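Local coordinates for protein probable 2-oxoglutarate-dependent dioxygenase At5g05600 (Arabidopsis thaliana, PDB 6LSV) that oxidises the plant hormone jasmonate to 12-hydroxyjasmonate, using iron, 2-oxoglutarate and molecular oxygen, in the control of defence signalling, at residues A[267-272]-A[279-284]; A[323-328]-A[348-353]; A[271-276]-A[307-312]. All coordinates share one frame; numbering follows the deposited sequence.

In the fold
The three contacts lie around helix 269-274, on the same side of the chain's centre. Interaction 1 is the one nearest the metal: its second segment ends at the iron ligand H284, and G268 lies about 5 Å from the side chain of the iron ligand D229. Interaction 3 shares I271 and Q272 with it and holds the far end of the same helix; the two centres are about 11 Å apart. Interaction 2 sits outside both, about 9 Å from interaction 3 by centres. Q272 NE2 meets Y324 OH at 3.0 Å, joining interactions 1 and 2. L323 N to N276 OD1, 2.8 Å, and pairing of strands 308-309 and 327-328 join interactions 2 and 3.

Interaction 1: A[267-272]-A[279-284]; sequences IGDQIQ and YKSVEH. With AKG (2-oxoglutaric acid), chain C.
I267 lies against the backbone of K280 and S281. Its CB is 3.3 Å from K280 O, and its CG2 reaches the CB of Y279. I267 O accepts a weak hydrogen bond from V282 N and a CA-H...O contact from S281. Water 1 donates to this same oxygen and to V282 O, and so bridges the two segments.

G268 is the N-cap of the helix, and its carbonyl oxygen meets S281 CB. D269 OD1 is 2.9 Å from S281 OG, close enough for a hydrogen bond, although the hydroxyl proton has another acceptor within reach. The other oxygen of D269 bonds to Y332, and S228 also bonds to OD1, so the carboxylate is held at both oxygens. I271 CG2 touches the edge of the Y279 ring, 3.7 Å from CD2 and near the ring plane.

Q272 makes a nearly straight bond to S281. Its CG is anti to the backbone N (chi1 168°) and the chain stays extended beyond it, which carries OE1 to S281 N at 2.8 Å. The N-H...O angle is 176°, and the donor lies in the carbonyl plane. K344 NZ also bonds to OE1.

Beyond S281 the chain runs through V282 to H284, an iron ligand whose CD2 lies 3.2 Å from O5 of 2-oxoglutarate. The contact thus ties the start of helix 269-274 to the loop entering strand 284-286. Helices 63-74 and 161-186 pack against I267 and Y279, and helix 329-332 touches Q270.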
ATOM      1  N   ILE A 267       3.930  -7.300  -3.756  1.00 25.77           N
ATOM      2  CA  ILE A 267       4.008  -8.372  -2.774  1.00 23.50           C
ATOM      3  C   ILE A 267       4.100  -7.750  -1.387  1.00 24.02           C
ATOM      4  O   ILE A 267       4.934  -6.869  -1.140  1.00 23.73           O
ATOM      5  CB  ILE A 267       5.212  -9.283  -3.058  1.00 26.32           C
ATOM      6  CG1 ILE A 267       5.094  -9.933  -4.443  1.00 24.94           C
ATOM      7  CG2 ILE A 267       5.361 -10.335  -1.963  1.00 20.97           C
ATOM      8  CD1 ILE A 267       4.007 -10.982  -4.545  1.00 22.45           C
ATOM      9  N   GLY A 268       3.230  -8.185  -0.481  1.00 18.98           N
ATOM     10  CA  GLY A 268       3.265  -7.686   0.876  1.00 18.60           C
ATOM     11  C   GLY A 268       4.074  -8.573   1.811  1.00 25.87           C
ATOM     12  O   GLY A 268       4.545  -9.650   1.436  1.00 20.30           O
ATOM     13  N   ASP A 269       4.221  -8.092   3.049  1.00 20.67           N
ATOM     14  CA  ASP A 269       4.998  -8.820   4.049  1.00 22.77           C
ATOM     15  C   ASP A 269       4.416 -10.206   4.305  1.00 23.60           C
ATOM     16  O   ASP A 269       5.162 -11.170   4.522  1.00 19.89           O
ATOM     17  CB  ASP A 269       5.056  -8.020   5.352  1.00 22.20           C
ATOM     18  CG  ASP A 269       6.183  -7.001   5.364  1.00 27.94           C
ATOM     19  OD1 ASP A 269       6.969  -6.962   4.392  1.00 26.16           O
ATOM     20  OD2 ASP A 269       6.283  -6.242   6.354  1.00 29.82           O
ATOM     21  N   GLN A 270       3.087 -10.326   4.284  1.00 18.34           N
ATOM     22  CA  GLN A 270       2.459 -11.605   4.596  1.00 21.54           C
ATOM     23  C   GLN A 270       2.771 -12.662   3.543  1.00 26.04           C
ATOM     24  O   GLN A 270       2.930 -13.841   3.880  1.00 26.31           O
ATOM     25  CB  GLN A 270       0.949 -11.425   4.745  1.00 19.29           C
ATOM     26  CG  GLN A 270       0.552 -10.555   5.927  1.00 23.52           C
ATOM     27  CD  GLN A 270       1.265 -10.955   7.206  1.00 26.48           C
ATOM     28  OE1 GLN A 270       1.194 -12.106   7.635  1.00 26.78           O
ATOM     29  NE2 GLN A 270       1.965 -10.005   7.817  1.00 19.94           N
ATOM     30  N   ILE A 271       2.871 -12.268   2.273  1.00 22.38           N
ATOM     31  CA  ILE A 271       3.179 -13.250   1.239  1.00 21.21           C
ATOM     32  C   ILE A 271       4.655 -13.627   1.272  1.00 19.86           C
ATOM     33  O   ILE A 271       5.003 -14.787   1.025  1.00 22.83           O
ATOM     34  CB  ILE A 271       2.742 -12.726  -0.139  1.00 23.94           C
ATOM     35  CG1 ILE A 271       1.215 -12.704  -0.224  1.00 24.09           C
ATOM     36  CG2 ILE A 271       3.320 -13.579  -1.262  1.00 23.30           C
ATOM     37  CD1 ILE A 271       0.673 -12.415  -1.605  1.00 23.80           C
ATOM     38  N   GLN A 272       5.543 -12.682   1.600  1.00 19.24           N
ATOM     39  CA  GLN A 272       6.946 -13.039   1.788  1.00 19.09           C
ATOM     40  C   GLN A 272       7.090 -14.127   2.844  1.00 25.74           C
ATOM     41  O   GLN A 272       7.882 -15.064   2.682  1.00 24.60           O
ATOM     42  CB  GLN A 272       7.771 -11.807   2.171  1.00 20.64           C
ATOM     43  CG  GLN A 272       9.186 -12.145   2.663  1.00 21.65           C
ATOM     44  CD  GLN A 272      10.145 -10.960   2.652  1.00 18.67           C
ATOM     45  OE1 GLN A 272       9.985 -10.015   1.879  1.00 21.46           O
ATOM     46  NE2 GLN A 272      11.156 -11.017   3.506  1.00 16.56           N
ATOM     47  N   TYR A 279       9.079 -15.330  -2.472  1.00 24.19           N
ATOM     48  CA  TYR A 279       8.633 -14.017  -2.907  1.00 24.71           C
ATOM     49  C   TYR A 279       9.113 -12.978  -1.903  1.00 25.60           C
ATOM     50  O   TYR A 279       9.086 -13.212  -0.692  1.00 24.17           O
ATOM     51  CB  TYR A 279       7.109 -13.962  -3.025  1.00 24.05           C
ATOM     52  CG  TYR A 279       6.525 -14.859  -4.092  1.00 24.10           C
ATOM     53  CD1 TYR A 279       7.286 -15.281  -5.172  1.00 25.51           C
ATOM     54  CD2 TYR A 279       5.205 -15.281  -4.018  1.00 28.38           C
ATOM     55  CE1 TYR A 279       6.748 -16.098  -6.147  1.00 24.82           C
ATOM     56  CE2 TYR A 279       4.659 -16.096  -4.989  1.00 24.97           C
ATOM     57  CZ  TYR A 279       5.435 -16.501  -6.050  1.00 26.55           C
ATOM     58  OH  TYR A 279       4.895 -17.317  -7.015  1.00 29.43           O
ATOM     59  N   LYS A 280       9.563 -11.837  -2.410  1.00 24.49           N
ATOM     60  CA  LYS A 280      10.023 -10.743  -1.568  1.00 27.39           C
ATOM     61  C   LYS A 280       9.020  -9.603  -1.621  1.00 23.44           C
ATOM     62  O   LYS A 280       8.467  -9.304  -2.682  1.00 25.76           O
ATOM     63  CB  LYS A 280      11.400 -10.249  -2.011  1.00 27.35           C
ATOM     64  CG  LYS A 280      12.491 -11.300  -1.886  1.00 43.46           C
ATOM     65  CD  LYS A 280      12.655 -11.753  -0.440  1.00 35.88           C
ATOM     66  CE  LYS A 280      13.829 -12.704  -0.302  1.00 41.17           C
ATOM     67  NZ  LYS A 280      14.902 -12.395  -1.286  1.00 48.65           N
ATOM     68  N   SER A 281       8.775  -8.974  -0.477  1.00 18.10           N
ATOM     69  CA  SER A 281       7.927  -7.793  -0.453  1.00 20.63           C
ATOM     70  C   SER A 281       8.737  -6.581  -0.900  1.00 19.06           C
ATOM     71  O   SER A 281       9.852  -6.359  -0.420  1.00 23.70           O
ATOM     72  CB  SER A 281       7.338  -7.571   0.941  1.00 18.42           C
ATOM     73  OG  SER A 281       8.348  -7.341   1.910  1.00 21.95           O
ATOM     74  N   VAL A 282       8.182  -5.812  -1.838  1.00 19.15           N
ATOM     75  CA  VAL A 282       8.878  -4.638  -2.350  1.00 22.95           C
ATOM     76  C   VAL A 282       8.923  -3.550  -1.282  1.00 24.92           C
ATOM     77  O   VAL A 282       7.970  -3.359  -0.514  1.00 19.86           O
ATOM     78  CB  VAL A 282       8.203  -4.127  -3.636  1.00 29.87           C
ATOM     79  CG1 VAL A 282       6.745  -3.747  -3.372  1.00 24.59           C
ATOM     80  CG2 VAL A 282       8.974  -2.947  -4.211  1.00 24.94           C
ATOM     81  N   GLU A 283      10.045  -2.843  -1.220  1.00 25.76           N
ATOM     82  CA  GLU A 283      10.192  -1.665  -0.379  1.00 25.04           C
ATOM     83  C   GLU A 283      10.025  -0.423  -1.247  1.00 28.17           C
ATOM     84  O   GLU A 283      10.712  -0.277  -2.263  1.00 30.13           O
ATOM     85  CB  GLU A 283      11.558  -1.662   0.309  1.00 23.32           C
ATOM     86  CG  GLU A 283      11.776  -0.509   1.267  1.00 26.63           C
ATOM     87  CD  GLU A 283      13.123  -0.583   1.964  1.00 33.43           C
ATOM     88  OE1 GLU A 283      13.995  -1.352   1.504  1.00 41.73           O
ATOM     89  OE2 GLU A 283      13.312   0.130   2.969  1.00 33.37           O
ATOM     90  N   HIS A 284       9.110   0.460  -0.858  1.00 23.56           N
ATOM     91  CA  HIS A 284       8.835   1.638  -1.663  1.00 28.54           C
ATOM     92  C   HIS A 284       8.736   2.874  -0.781  1.00 23.67           C
ATOM     93  O   HIS A 284       8.632   2.795   0.447  1.00 24.54           O
ATOM     94  CB  HIS A 284       7.557   1.471  -2.499  1.00 30.44           C
ATOM     95  CG  HIS A 284       6.455   0.752  -1.788  1.00 34.81           C
ATOM     96  ND1 HIS A 284       6.455  -0.616  -1.607  1.00 34.04           N
ATOM     97  CD2 HIS A 284       5.314   1.208  -1.221  1.00 36.33           C
ATOM     98  CE1 HIS A 284       5.362  -0.969  -0.953  1.00 37.20           C
ATOM     99  NE2 HIS A 284       4.654   0.118  -0.706  1.00 41.43           N
TER
HETATM  100  C1  AKG C 401       1.211   3.149  -0.386  1.00 34.61           C
HETATM  101  O1  AKG C 401       1.145   1.898  -0.476  1.00 27.05           O
HETATM  102  O2  AKG C 401       0.533   3.740   0.500  1.00 45.55           O
HETATM  103  C2  AKG C 401       2.131   3.926  -1.334  1.00 40.34           C
HETATM  104  O5  AKG C 401       3.297   3.712  -1.298  1.00 41.48           O
HETATM  105  C3  AKG C 401       1.592   4.969  -2.324  1.00 29.82           C
HETATM  106  C4  AKG C 401       2.404   4.896  -3.621  1.00 37.32           C
HETATM  107  C5  AKG C 401       2.221   6.165  -4.456  1.00 30.38           C
HETATM  108  O3  AKG C 401       2.316   6.131  -5.712  1.00 16.58           O
HETATM  109  O4  AKG C 401       1.977   7.253  -3.879  1.00 36.40           O
HETATM  110  O   HOH W   1       5.130  -4.441  -0.373  1.00 28.26           O

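Interaction 2: A[323-328]-A[348-353]; sequences LYPPMT and ESHISP
S352 N donates to L323 O at 2.9 Å, with an N-H...O angle of 152°. The donor is tilted from the carbonyl plane. S352 OG gives the same oxygen a second, weak bond at 3.1 Å, and I351 CA adds a CA-H...O contact. Backbone and side chain of the serine thus both hold L323 O. Water 2 lies between P325 O and H350 NE2, 3.0 Å from the latter and at the edge of the imidazole in its plane.

H350 is the centre of the packing. With chi1 at -165° the imidazole turns away from the backbone nitrogen and comes to lie among Y324, P325 and M327. P325 CD covers one face of the ring. The same CD atom is 3.2 Å from H350 O and also meets S352 CB. M327 approaches with CB and SD, both 3.7 Å from H350 CE1. Its sulfur stands obliquely to the ring.

The Y324 and H350 rings meet rim to rim, with planes at 25°, and neither covers the other's face. Y324 CE2 packs on I351 CG1 at 3.4 Å. The phenol oxygen is hydrogen-bonded to S277 OG and to Q272 NE2, on helix 269-274.

The arrangement is a C-terminal tail laid over a proline-containing loop. Residues 348-353 follow helix 345-348 and cover the run into the short, weakly bonded strand 327-328, antiparallel to strand 308-309. The jasmonate-binding R333 is about 9 Å from M327 between side chains. The contact is peripheral in the fold, its centre about 21 Å from the centre of the chain.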
ATOM      1  N   LEU A 323      11.500 -19.869   7.813  1.00 27.14           N
ATOM      2  CA  LEU A 323      12.302 -18.724   8.224  1.00 24.48           C
ATOM      3  C   LEU A 323      11.585 -17.781   9.185  1.00 29.06           C
ATOM      4  O   LEU A 323      12.224 -16.859   9.704  1.00 25.49           O
ATOM      5  CB  LEU A 323      12.760 -17.937   6.994  1.00 21.81           C
ATOM      6  CG  LEU A 323      13.816 -18.610   6.116  1.00 28.33           C
ATOM      7  CD1 LEU A 323      13.731 -18.101   4.684  1.00 28.33           C
ATOM      8  CD2 LEU A 323      15.207 -18.385   6.685  1.00 25.61           C
ATOM      9  N   TYR A 324      10.290 -17.981   9.440  1.00 25.91           N
ATOM     10  CA  TYR A 324       9.533 -17.095  10.320  1.00 27.08           C
ATOM     11  C   TYR A 324       8.622 -17.902  11.236  1.00 28.17           C
ATOM     12  O   TYR A 324       8.015 -18.889  10.798  1.00 26.02           O
ATOM     13  CB  TYR A 324       8.675 -16.093   9.529  1.00 30.46           C
ATOM     14  CG  TYR A 324       9.384 -15.369   8.404  1.00 29.15           C
ATOM     15  CD1 TYR A 324       9.477 -15.933   7.138  1.00 27.26           C
ATOM     16  CD2 TYR A 324       9.937 -14.109   8.601  1.00 26.51           C
ATOM     17  CE1 TYR A 324      10.115 -15.272   6.103  1.00 24.71           C
ATOM     18  CE2 TYR A 324      10.574 -13.439   7.569  1.00 26.97           C
ATOM     19  CZ  TYR A 324      10.662 -14.027   6.323  1.00 23.92           C
ATOM     20  OH  TYR A 324      11.295 -13.369   5.293  1.00 21.12           O
ATOM     21  N   PRO A 325       8.502 -17.503  12.499  1.00 31.97           N
ATOM     22  CA  PRO A 325       7.540 -18.146  13.398  1.00 26.10           C
ATOM     23  C   PRO A 325       6.122 -17.722  13.062  1.00 31.54           C
ATOM     24  O   PRO A 325       5.915 -16.740  12.333  1.00 31.73           O
ATOM     25  CB  PRO A 325       7.960 -17.634  14.782  1.00 29.71           C
ATOM     26  CG  PRO A 325       8.624 -16.329  14.503  1.00 27.48           C
ATOM     27  CD  PRO A 325       9.348 -16.528  13.206  1.00 34.27           C
ATOM     28  N   PRO A 326       5.115 -18.435  13.570  1.00 33.22           N
ATOM     29  CA  PRO A 326       3.728 -18.050  13.279  1.00 30.56           C
ATOM     30  C   PRO A 326       3.329 -16.774  14.006  1.00 29.14           C
ATOM     31  O   PRO A 326       3.716 -16.542  15.154  1.00 25.34           O
ATOM     32  CB  PRO A 326       2.916 -19.251  13.776  1.00 37.35           C
ATOM     33  CG  PRO A 326       3.801 -19.903  14.799  1.00 25.17           C
ATOM     34  CD  PRO A 326       5.192 -19.724  14.278  1.00 23.57           C
ATOM     35  N   MET A 327       2.538 -15.947  13.322  1.00 28.15           N
ATOM     36  CA  MET A 327       2.021 -14.714  13.903  1.00 25.82           C
ATOM     37  C   MET A 327       0.813 -14.270  13.095  1.00 27.32           C
ATOM     38  O   MET A 327       0.875 -14.219  11.863  1.00 27.40           O
ATOM     39  CB  MET A 327       3.090 -13.612  13.920  1.00 26.70           C
ATOM     40  CG  MET A 327       2.619 -12.292  14.522  1.00 25.56           C
ATOM     41  SD  MET A 327       3.865 -10.981  14.464  0.81 24.73           S
ATOM     42  CE  MET A 327       4.687 -11.201  16.038  1.00 17.31           C
ATOM     43  N   THR A 328      -0.282 -13.959  13.782  1.00 29.26           N
ATOM     44  CA  THR A 328      -1.461 -13.467  13.089  1.00 32.91           C
ATOM     45  C   THR A 328      -1.181 -12.098  12.478  1.00 31.41           C
ATOM     46  O   THR A 328      -0.260 -11.381  12.883  1.00 31.11           O
ATOM     47  CB  THR A 328      -2.656 -13.371  14.039  1.00 30.42           C
ATOM     48  OG1 THR A 328      -2.446 -12.295  14.962  1.00 30.22           O
ATOM     49  CG2 THR A 328      -2.835 -14.668  14.809  1.00 22.66           C
ATOM     50  N   GLU A 348      12.070  -8.304   8.634  1.00 21.67           N
ATOM     51  CA  GLU A 348      13.381  -8.907   8.843  1.00 24.29           C
ATOM     52  C   GLU A 348      13.672  -9.153  10.319  1.00 23.97           C
ATOM     53  O   GLU A 348      14.404 -10.091  10.649  1.00 32.87           O
ATOM     54  CB  GLU A 348      14.466  -8.041   8.204  1.00 28.63           C
ATOM     55  CG  GLU A 348      14.896  -8.564   6.833  1.00 39.50           C
ATOM     56  CD  GLU A 348      15.188  -7.454   5.844  1.00 41.04           C
ATOM     57  OE1 GLU A 348      15.614  -6.369   6.291  1.00 56.26           O
ATOM     58  OE2 GLU A 348      14.989  -7.661   4.625  1.00 53.73           O
ATOM     59  N   SER A 349      13.110  -8.346  11.220  1.00 24.07           N
ATOM     60  CA  SER A 349      13.168  -8.691  12.635  1.00 23.04           C
ATOM     61  C   SER A 349      12.226  -9.832  12.993  1.00 27.84           C
ATOM     62  O   SER A 349      12.222 -10.279  14.146  1.00 34.98           O
ATOM     63  CB  SER A 349      12.842  -7.469  13.493  1.00 20.50           C
ATOM     64  OG  SER A 349      11.448  -7.240  13.526  1.00 25.93           O
ATOM     65  N   HIS A 350      11.426 -10.298  12.036  1.00 28.13           N
ATOM     66  CA  HIS A 350      10.532 -11.430  12.229  1.00 26.21           C
ATOM     67  C   HIS A 350      11.181 -12.757  11.850  1.00 30.61           C
ATOM     68  O   HIS A 350      10.652 -13.812  12.216  1.00 33.77           O
ATOM     69  CB  HIS A 350       9.248 -11.211  11.413  1.00 24.58           C
ATOM     70  CG  HIS A 350       8.107 -12.103  11.798  1.00 24.40           C
ATOM     71  ND1 HIS A 350       7.673 -12.244  13.099  1.00 27.72           N
ATOM     72  CD2 HIS A 350       7.296 -12.883  11.045  1.00 24.83           C
ATOM     73  CE1 HIS A 350       6.653 -13.084  13.132  1.00 26.19           C
ATOM     74  NE2 HIS A 350       6.402 -13.485  11.898  1.00 29.52           N
ATOM     75  N   ILE A 351      12.306 -12.728  11.130  1.00 24.21           N
ATOM     76  CA  ILE A 351      13.034 -13.955  10.813  1.00 30.27           C
ATOM     77  C   ILE A 351      13.449 -14.626  12.114  1.00 32.99           C
ATOM     78  O   ILE A 351      14.136 -14.022  12.948  1.00 39.63           O
ATOM     79  CB  ILE A 351      14.248 -13.656   9.924  1.00 34.62           C
ATOM     80  CG1 ILE A 351      13.829 -13.479   8.463  1.00 32.84           C
ATOM     81  CG2 ILE A 351      15.275 -14.772  10.026  1.00 38.78           C
ATOM     82  CD1 ILE A 351      14.868 -12.784   7.603  1.00 34.48           C
ATOM     83  N   SER A 352      13.026 -15.875  12.301  1.00 39.07           N
ATOM     84  CA  SER A 352      13.314 -16.581  13.541  1.00 39.25           C
ATOM     85  C   SER A 352      14.825 -16.743  13.721  1.00 37.23           C
ATOM     86  O   SER A 352      15.566 -16.862  12.740  1.00 43.05           O
ATOM     87  CB  SER A 352      12.617 -17.943  13.556  1.00 34.93           C
ATOM     88  OG  SER A 352      12.560 -18.515  12.262  1.00 41.15           O
ATOM     89  N   PRO A 353      15.314 -16.733  14.973  1.00 41.62           N
ATOM     90  CA  PRO A 353      16.754 -16.724  15.278  1.00 40.61           C
ATOM     91  C   PRO A 353      17.507 -17.935  14.729  1.00 46.27           C
ATOM     92  O   PRO A 353      16.897 -18.985  14.526  1.00 44.39           O
ATOM     93  CB  PRO A 353      16.791 -16.716  16.814  1.00 40.69           C
ATOM     94  CG  PRO A 353      15.444 -17.201  17.247  1.00 36.98           C
ATOM     95  CD  PRO A 353      14.492 -16.728  16.197  1.00 35.67           C
TER
HETATM   96  O   HOH W   2       4.125 -14.828  10.529  1.00 27.26           O

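Interaction 3: A[271-276]-A[307-312]; sequences IQILSN and IPIQPL
L274 O accepts the backbone N-H of L312 at 2.9 Å. The bond is nearly straight, 175° at the hydrogen, and the donor lies on a lone pair in the carbonyl plane. Next to it, I273 O receives a CA-H...O contact from P311 CA at 3.1 Å.

The L274 side chain meets I309, Q310 and L312. Its CD2 is 3.2 Å from Q310 O and also touches L312 CG, while its CG rests on I309 CG2. The leucine and I309 cross at about a right angle. I273 CG2 touches both I309 CG2 at 4.0 Å and P311 CD. N276 crosses P311 obliquely, with OD1 3.4 Å from P311 CG. That oxygen also accepts a bond from L323 N, and ND2 bonds to P321 O, so the amide is held at both ends. Helix 193-197 also packs against L274 and L312, through A197.

N276 has positive phi (47°) and is the C-prime residue of a Schellman motif: N276 N bonds to I273 O, and S277 N to Q272 O. Through the L274 O bond and the I309 contacts, strand 308-309 and the residues after it pack on the last turn of helix 269-274, at the end closed by this motif.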
ATOM      1  N   ILE A 271       2.871 -12.268   2.273  1.00 22.38           N
ATOM      2  CA  ILE A 271       3.179 -13.250   1.239  1.00 21.21           C
ATOM      3  C   ILE A 271       4.655 -13.627   1.272  1.00 19.86           C
ATOM      4  O   ILE A 271       5.003 -14.787   1.025  1.00 22.83           O
ATOM      5  CB  ILE A 271       2.742 -12.726  -0.139  1.00 23.94           C
ATOM      6  CG1 ILE A 271       1.215 -12.704  -0.224  1.00 24.09           C
ATOM      7  CG2 ILE A 271       3.320 -13.579  -1.262  1.00 23.30           C
ATOM      8  CD1 ILE A 271       0.673 -12.415  -1.605  1.00 23.80           C
ATOM      9  N   GLN A 272       5.543 -12.682   1.600  1.00 19.24           N
ATOM     10  CA  GLN A 272       6.946 -13.039   1.788  1.00 19.09           C
ATOM     11  C   GLN A 272       7.090 -14.127   2.844  1.00 25.74           C
ATOM     12  O   GLN A 272       7.882 -15.064   2.682  1.00 24.60           O
ATOM     13  CB  GLN A 272       7.771 -11.807   2.171  1.00 20.64           C
ATOM     14  CG  GLN A 272       9.186 -12.145   2.663  1.00 21.65           C
ATOM     15  CD  GLN A 272      10.145 -10.960   2.652  1.00 18.67           C
ATOM     16  OE1 GLN A 272       9.985 -10.015   1.879  1.00 21.46           O
ATOM     17  NE2 GLN A 272      11.156 -11.017   3.506  1.00 16.56           N
ATOM     18  N   ILE A 273       6.308 -14.032   3.924  1.00 25.70           N
ATOM     19  CA  ILE A 273       6.357 -15.038   4.980  1.00 23.85           C
ATOM     20  C   ILE A 273       5.777 -16.362   4.494  1.00 24.83           C
ATOM     21  O   ILE A 273       6.344 -17.431   4.747  1.00 25.69           O
ATOM     22  CB  ILE A 273       5.631 -14.525   6.237  1.00 27.86           C
ATOM     23  CG1 ILE A 273       6.314 -13.265   6.775  1.00 25.20           C
ATOM     24  CG2 ILE A 273       5.587 -15.600   7.311  1.00 24.65           C
ATOM     25  CD1 ILE A 273       5.388 -12.367   7.557  1.00 25.26           C
ATOM     26  N   LEU A 274       4.643 -16.315   3.785  1.00 23.76           N
ATOM     27  CA  LEU A 274       4.018 -17.547   3.306  1.00 25.30           C
ATOM     28  C   LEU A 274       4.908 -18.268   2.300  1.00 25.84           C
ATOM     29  O   LEU A 274       5.044 -19.498   2.347  1.00 23.78           O
ATOM     30  CB  LEU A 274       2.652 -17.239   2.695  1.00 16.76           C
ATOM     31  CG  LEU A 274       1.510 -17.038   3.698  1.00 21.71           C
ATOM     32  CD1 LEU A 274       0.281 -16.468   3.019  1.00 20.03           C
ATOM     33  CD2 LEU A 274       1.165 -18.342   4.398  1.00 21.57           C
ATOM     34  N   SER A 275       5.535 -17.525   1.393  1.00 21.38           N
ATOM     35  CA  SER A 275       6.435 -18.110   0.412  1.00 21.05           C
ATOM     36  C   SER A 275       7.786 -18.495   1.004  1.00 26.71           C
ATOM     37  O   SER A 275       8.704 -18.807   0.241  1.00 28.36           O
ATOM     38  CB  SER A 275       6.637 -17.144  -0.761  1.00 23.82           C
ATOM     39  OG  SER A 275       7.375 -15.998  -0.372  1.00 21.37           O
ATOM     40  N   ASN A 276       7.918 -18.481   2.334  1.00 25.75           N
ATOM     41  CA  ASN A 276       9.193 -18.728   3.016  1.00 28.29           C
ATOM     42  C   ASN A 276      10.321 -17.919   2.379  1.00 27.95           C
ATOM     43  O   ASN A 276      11.427 -18.422   2.160  1.00 24.43           O
ATOM     44  CB  ASN A 276       9.538 -20.221   3.036  1.00 29.43           C
ATOM     45  CG  ASN A 276      10.497 -20.586   4.168  1.00 28.04           C
ATOM     46  OD1 ASN A 276      10.563 -19.901   5.189  1.00 25.46           O
ATOM     47  ND2 ASN A 276      11.244 -21.668   3.985  1.00 27.65           N
ATOM     48  N   ILE A 307      -5.778 -15.513  11.602  1.00 26.19           N
ATOM     49  CA  ILE A 307      -5.086 -16.713  11.144  1.00 29.04           C
ATOM     50  C   ILE A 307      -3.599 -16.565  11.441  1.00 25.05           C
ATOM     51  O   ILE A 307      -2.978 -15.581  11.009  1.00 26.04           O
ATOM     52  CB  ILE A 307      -5.313 -16.956   9.644  1.00 27.86           C
ATOM     53  CG1 ILE A 307      -6.777 -17.293   9.358  1.00 23.53           C
ATOM     54  CG2 ILE A 307      -4.396 -18.061   9.139  1.00 27.34           C
ATOM     55  CD1 ILE A 307      -7.035 -17.624   7.899  1.00 28.40           C
ATOM     56  N   PRO A 308      -2.989 -17.495  12.175  1.00 25.94           N
ATOM     57  CA  PRO A 308      -1.529 -17.453  12.355  1.00 25.29           C
ATOM     58  C   PRO A 308      -0.826 -17.696  11.027  1.00 28.45           C
ATOM     59  O   PRO A 308      -0.954 -18.765  10.427  1.00 28.11           O
ATOM     60  CB  PRO A 308      -1.257 -18.578  13.362  1.00 15.95           C
ATOM     61  CG  PRO A 308      -2.568 -18.834  14.027  1.00 15.51           C
ATOM     62  CD  PRO A 308      -3.623 -18.534  12.998  1.00 23.55           C
ATOM     63  N   ILE A 309      -0.095 -16.689  10.567  1.00 27.95           N
ATOM     64  CA  ILE A 309       0.606 -16.746   9.291  1.00 24.55           C
ATOM     65  C   ILE A 309       2.004 -17.297   9.526  1.00 30.03           C
ATOM     66  O   ILE A 309       2.725 -16.830  10.418  1.00 30.62           O
ATOM     67  CB  ILE A 309       0.667 -15.355   8.641  1.00 28.41           C
ATOM     68  CG1 ILE A 309      -0.737 -14.876   8.260  1.00 23.00           C
ATOM     69  CG2 ILE A 309       1.596 -15.367   7.432  1.00 26.84           C
ATOM     70  CD1 ILE A 309      -1.456 -15.792   7.302  1.00 21.81           C
ATOM     71  N   GLN A 310       2.387 -18.289   8.733  1.00 24.36           N
ATOM     72  CA  GLN A 310       3.727 -18.855   8.798  1.00 33.17           C
ATOM     73  C   GLN A 310       4.083 -19.378   7.417  1.00 27.08           C
ATOM     74  O   GLN A 310       3.213 -19.499   6.546  1.00 25.43           O
ATOM     75  CB  GLN A 310       3.820 -19.969   9.850  1.00 29.54           C
ATOM     76  CG  GLN A 310       2.765 -21.048   9.741  1.00 29.91           C
ATOM     77  CD  GLN A 310       2.983 -22.157  10.750  1.00 31.08           C
ATOM     78  OE1 GLN A 310       4.107 -22.614  10.946  1.00 38.41           O
ATOM     79  NE2 GLN A 310       1.911 -22.581  11.408  1.00 26.57           N
ATOM     80  N   PRO A 311       5.360 -19.669   7.172  1.00 23.85           N
ATOM     81  CA  PRO A 311       5.744 -20.256   5.881  1.00 26.34           C
ATOM     82  C   PRO A 311       4.936 -21.504   5.566  1.00 21.99           C
ATOM     83  O   PRO A 311       4.746 -22.375   6.418  1.00 27.95           O
ATOM     84  CB  PRO A 311       7.228 -20.577   6.073  1.00 30.12           C
ATOM     85  CG  PRO A 311       7.695 -19.590   7.077  1.00 27.19           C
ATOM     86  CD  PRO A 311       6.537 -19.333   7.996  1.00 19.60           C
ATOM     87  N   LEU A 312       4.446 -21.581   4.331  1.00 25.29           N
ATOM     88  CA  LEU A 312       3.667 -22.737   3.911  1.00 28.98           C
ATOM     89  C   LEU A 312       4.483 -24.011   4.085  1.00 31.09           C
ATOM     90  O   LEU A 312       5.684 -24.045   3.800  1.00 31.22           O
ATOM     91  CB  LEU A 312       3.226 -22.585   2.455  1.00 24.40           C
ATOM     92  CG  LEU A 312       2.168 -21.517   2.172  1.00 27.24           C
ATOM     93  CD1 LEU A 312       2.148 -21.155   0.686  1.00 27.97           C
ATOM     94  CD2 LEU A 312       0.801 -21.991   2.632  1.00 25.27           C
TER